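Tryptophan synthase alpha chain (PDB 3THA) probably cleaves indoleglycerol phosphate to indole and glyceraldehyde 3-phosphate as the alpha subunit of tryptophan synthase, in the last step of tryptophan biosynthesis. Local coordinates at residues 94-99 with 122-127. Residues are numbered along the deposited sequence; the frame is centred on the assembly and turned at random.
Sequences MVYYNL and VPELSF
Val95 and Pro123 meet where two neighbouring strands of a TIM barrel, 90-94 and 117-121, give way to the loops at their C-terminal ends, the end at which enzymes of this fold carry their active sites. The tight part lies here, next to the barrel. The carbonyl O of Val95 receives a nearly straight CA-H contact from Val122, 3.4 Å to CA with 160° at the hydrogen, and lies 3.1 Å from Pro123 CD. Proline suits the place: lacking an N-H, it presents ring carbons to the oxygen, and its ring-restricted phi fits the second position of a type II turn from Val122 to Leu125. Its CG packs against CG of Met94, present as selenomethionine, whose side chain approaches that of Glu46, a predicted catalytic proton acceptor.

Two tyrosines diverge: Tyr97 runs to Leu125 and helix 131-140, Tyr96 to the second subunit. The Tyr97 ring, with CG anti to the backbone N (chi1 -165°), lies against Leu125, whose forked end puts CD1 over one face in a CH-pi contact 4.1 Å from the centroid, while CD2 touches Tyr97 CD1. Val122 CG1 lies at the ring edge beside Tyr97 CB, and Leu133 touches both Val122 and Leu125.

On the looser side Glu124 of the second subunit packs on Tyr96, whose ring crosses Pro123 roughly at a right angle, CE1 lying 3.8 Å from CB. No direct hydrogen bond joins the two segments; near the edge of this ring a water bridges them, accepting from Tyr97 N at 2.9 Å and donating to Pro123 O at 2.8 Å.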
HETATM    1  N   MSE B  94       4.261   9.805  -7.414  1.00 49.75           N
HETATM    2  CA  MSE B  94       3.420   8.702  -7.041  1.00 49.70           C
HETATM    3  C   MSE B  94       3.204   8.910  -5.552  1.00 49.35           C
HETATM    4  O   MSE B  94       4.109   8.747  -4.777  1.00 50.25           O
HETATM    5  CB  MSE B  94       4.093   7.384  -7.377  1.00 50.34           C
HETATM    6  CG  MSE B  94       3.435   6.161  -6.861  1.00 53.85           C
HETATM    7 SE   MSE B  94       3.974   4.748  -8.098  0.65 66.17          SE
HETATM    8  CE  MSE B  94       3.366   3.226  -7.165  1.00 54.18           C
ATOM      9  N   VAL B  95       2.008   9.344  -5.183  1.00 48.82           N
ATOM     10  CA  VAL B  95       1.626   9.582  -3.802  1.00 48.58           C
ATOM     11  C   VAL B  95       0.223   9.033  -3.578  1.00 48.13           C
ATOM     12  O   VAL B  95      -0.547   8.900  -4.501  1.00 47.91           O
ATOM     13  CB  VAL B  95       1.576  11.128  -3.483  1.00 48.75           C
ATOM     14  CG1 VAL B  95       2.957  11.736  -3.494  1.00 48.92           C
ATOM     15  CG2 VAL B  95       0.694  11.855  -4.457  1.00 47.71           C
ATOM     16  N   TYR B  96      -0.106   8.741  -2.339  1.00 48.58           N
ATOM     17  CA  TYR B  96      -1.474   8.462  -1.995  1.00 50.20           C
ATOM     18  C   TYR B  96      -2.237   9.745  -1.927  1.00 50.52           C
ATOM     19  O   TYR B  96      -1.643  10.815  -1.732  1.00 50.71           O
ATOM     20  CB  TYR B  96      -1.526   7.824  -0.665  1.00 51.23           C
ATOM     21  CG  TYR B  96      -1.045   6.419  -0.680  1.00 54.77           C
ATOM     22  CD1 TYR B  96      -1.866   5.425  -1.134  1.00 55.17           C
ATOM     23  CD2 TYR B  96       0.236   6.081  -0.240  1.00 58.56           C
ATOM     24  CE1 TYR B  96      -1.481   4.139  -1.120  1.00 58.95           C
ATOM     25  CE2 TYR B  96       0.643   4.759  -0.235  1.00 61.98           C
ATOM     26  CZ  TYR B  96      -0.247   3.791  -0.675  1.00 61.66           C
ATOM     27  OH  TYR B  96       0.054   2.445  -0.699  1.00 65.60           O
ATOM     28  N   TYR B  97      -3.537   9.630  -2.142  1.00 51.16           N
ATOM     29  CA  TYR B  97      -4.447  10.756  -2.197  1.00 52.98           C
ATOM     30  C   TYR B  97      -4.490  11.563  -0.903  1.00 54.37           C
ATOM     31  O   TYR B  97      -4.747  12.772  -0.940  1.00 55.79           O
ATOM     32  CB  TYR B  97      -5.851  10.282  -2.571  1.00 52.35           C
ATOM     33  CG  TYR B  97      -6.782  11.399  -3.007  1.00 55.80           C
ATOM     34  CD1 TYR B  97      -6.748  11.898  -4.304  1.00 56.60           C
ATOM     35  CD2 TYR B  97      -7.719  11.935  -2.128  1.00 59.95           C
ATOM     36  CE1 TYR B  97      -7.607  12.912  -4.714  1.00 58.76           C
ATOM     37  CE2 TYR B  97      -8.589  12.928  -2.529  1.00 62.56           C
ATOM     38  CZ  TYR B  97      -8.519  13.426  -3.822  1.00 62.56           C
ATOM     39  OH  TYR B  97      -9.385  14.425  -4.223  1.00 65.29           O
ATOM     40  N   ASN B  98      -4.227  10.908   0.229  1.00 55.48           N
ATOM     41  CA  ASN B  98      -4.267  11.574   1.512  1.00 56.83           C
ATOM     42  C   ASN B  98      -3.280  12.740   1.571  1.00 57.81           C
ATOM     43  O   ASN B  98      -3.543  13.741   2.223  1.00 60.07           O
ATOM     44  CB  ASN B  98      -4.044  10.603   2.668  1.00 57.13           C
ATOM     45  CG  ASN B  98      -2.684   9.853   2.597  1.00 55.65           C
ATOM     46  OD1 ASN B  98      -1.682  10.332   2.049  1.00 54.08           O
ATOM     47  ND2 ASN B  98      -2.664   8.673   3.166  1.00 54.95           N
ATOM     48  N   LEU B  99      -2.136  12.604   0.909  1.00 57.12           N
ATOM     49  CA  LEU B  99      -1.169  13.655   0.869  1.00 57.07           C
ATOM     50  C   LEU B  99      -1.770  14.856   0.109  1.00 57.96           C
ATOM     51  O   LEU B  99      -1.599  16.026   0.509  1.00 59.03           O
ATOM     52  CB  LEU B  99       0.086  13.158   0.170  1.00 56.18           C
ATOM     53  CG  LEU B  99       1.318  14.043   0.371  1.00 56.88           C
ATOM     54  CD1 LEU B  99       2.575  13.262   0.126  1.00 59.64           C
ATOM     55  CD2 LEU B  99       1.309  15.206  -0.529  1.00 57.28           C
ATOM     56  N   VAL B 122      -1.741   7.921  -8.535  1.00 48.67           N
ATOM     57  CA  VAL B 122      -2.306   7.880  -7.185  1.00 47.53           C
ATOM     58  C   VAL B 122      -2.831   6.473  -6.932  1.00 48.44           C
ATOM     59  O   VAL B 122      -3.905   6.094  -7.451  1.00 48.78           O
ATOM     60  CB  VAL B 122      -3.430   8.929  -6.968  1.00 48.20           C
ATOM     61  CG1 VAL B 122      -3.777   9.001  -5.496  1.00 47.64           C
ATOM     62  CG2 VAL B 122      -2.997  10.371  -7.496  1.00 46.30           C
ATOM     63  N   PRO B 123      -2.043   5.671  -6.193  1.00 48.13           N
ATOM     64  CA  PRO B 123      -2.428   4.327  -5.898  1.00 49.13           C
ATOM     65  C   PRO B 123      -3.705   4.367  -5.107  1.00 49.90           C
ATOM     66  O   PRO B 123      -3.854   5.218  -4.192  1.00 49.25           O
ATOM     67  CB  PRO B 123      -1.286   3.823  -4.948  1.00 49.28           C
ATOM     68  CG  PRO B 123      -0.137   4.660  -5.332  1.00 49.39           C
ATOM     69  CD  PRO B 123      -0.713   6.001  -5.626  1.00 47.26           C
ATOM     70  N   GLU B 124      -4.558   3.393  -5.414  1.00 50.52           N
ATOM     71  CA  GLU B 124      -5.804   3.133  -4.730  1.00 52.12           C
ATOM     72  C   GLU B 124      -6.836   4.265  -4.881  1.00 51.87           C
ATOM     73  O   GLU B 124      -7.918   4.214  -4.255  1.00 52.86           O
ATOM     74  CB  GLU B 124      -5.584   2.733  -3.277  1.00 53.14           C
ATOM     75  CG  GLU B 124      -4.420   1.730  -3.057  1.00 60.13           C
ATOM     76  CD  GLU B 124      -4.658   0.327  -3.640  1.00 66.94           C
ATOM     77  OE1 GLU B 124      -5.771   0.052  -4.189  1.00 67.81           O
ATOM     78  OE2 GLU B 124      -3.698  -0.483  -3.546  1.00 71.34           O
ATOM     79  N   LEU B 125      -6.542   5.243  -5.747  1.00 50.21           N
ATOM     80  CA  LEU B 125      -7.593   6.165  -6.161  1.00 50.77           C
ATOM     81  C   LEU B 125      -8.246   5.558  -7.386  1.00 51.51           C
ATOM     82  O   LEU B 125      -7.670   5.597  -8.469  1.00 52.01           O
ATOM     83  CB  LEU B 125      -7.060   7.555  -6.461  1.00 48.36           C
ATOM     84  CG  LEU B 125      -8.088   8.666  -6.695  1.00 48.98           C
ATOM     85  CD1 LEU B 125      -8.810   9.006  -5.402  1.00 50.51           C
ATOM     86  CD2 LEU B 125      -7.374   9.888  -7.215  1.00 44.70           C
ATOM     87  N   SER B 126      -9.422   4.967  -7.231  1.00 52.78           N
ATOM     88  CA  SER B 126     -10.114   4.415  -8.401  1.00 55.10           C
ATOM     89  C   SER B 126     -10.588   5.530  -9.348  1.00 55.96           C
ATOM     90  O   SER B 126     -10.672   6.718  -8.975  1.00 54.57           O
ATOM     91  CB  SER B 126     -11.339   3.582  -8.000  1.00 56.44           C
ATOM     92  OG  SER B 126     -12.363   4.458  -7.572  1.00 56.40           O
ATOM     93  N   PHE B 127     -10.922   5.136 -10.574  1.00 57.61           N
ATOM     94  CA  PHE B 127     -11.330   6.117 -11.568  1.00 58.69           C
ATOM     95  C   PHE B 127     -12.553   6.934 -11.108  1.00 60.38           C
ATOM     96  O   PHE B 127     -12.633   8.163 -11.281  1.00 60.86           O
ATOM     97  CB  PHE B 127     -11.637   5.419 -12.880  1.00 59.00           C
ATOM     98  CG  PHE B 127     -12.174   6.350 -13.927  1.00 60.86           C
ATOM     99  CD1 PHE B 127     -13.561   6.488 -14.106  1.00 60.48           C
ATOM    100  CD2 PHE B 127     -11.295   7.146 -14.685  1.00 58.74           C
ATOM    101  CE1 PHE B 127     -14.061   7.377 -15.055  1.00 64.19           C
ATOM    102  CE2 PHE B 127     -11.781   8.048 -15.641  1.00 62.70           C
ATOM    103  CZ  PHE B 127     -13.169   8.167 -15.830  1.00 63.48           C
TER
HETATM  104  O   HOH W   1      -4.797   7.052  -2.298  1.00 54.24           O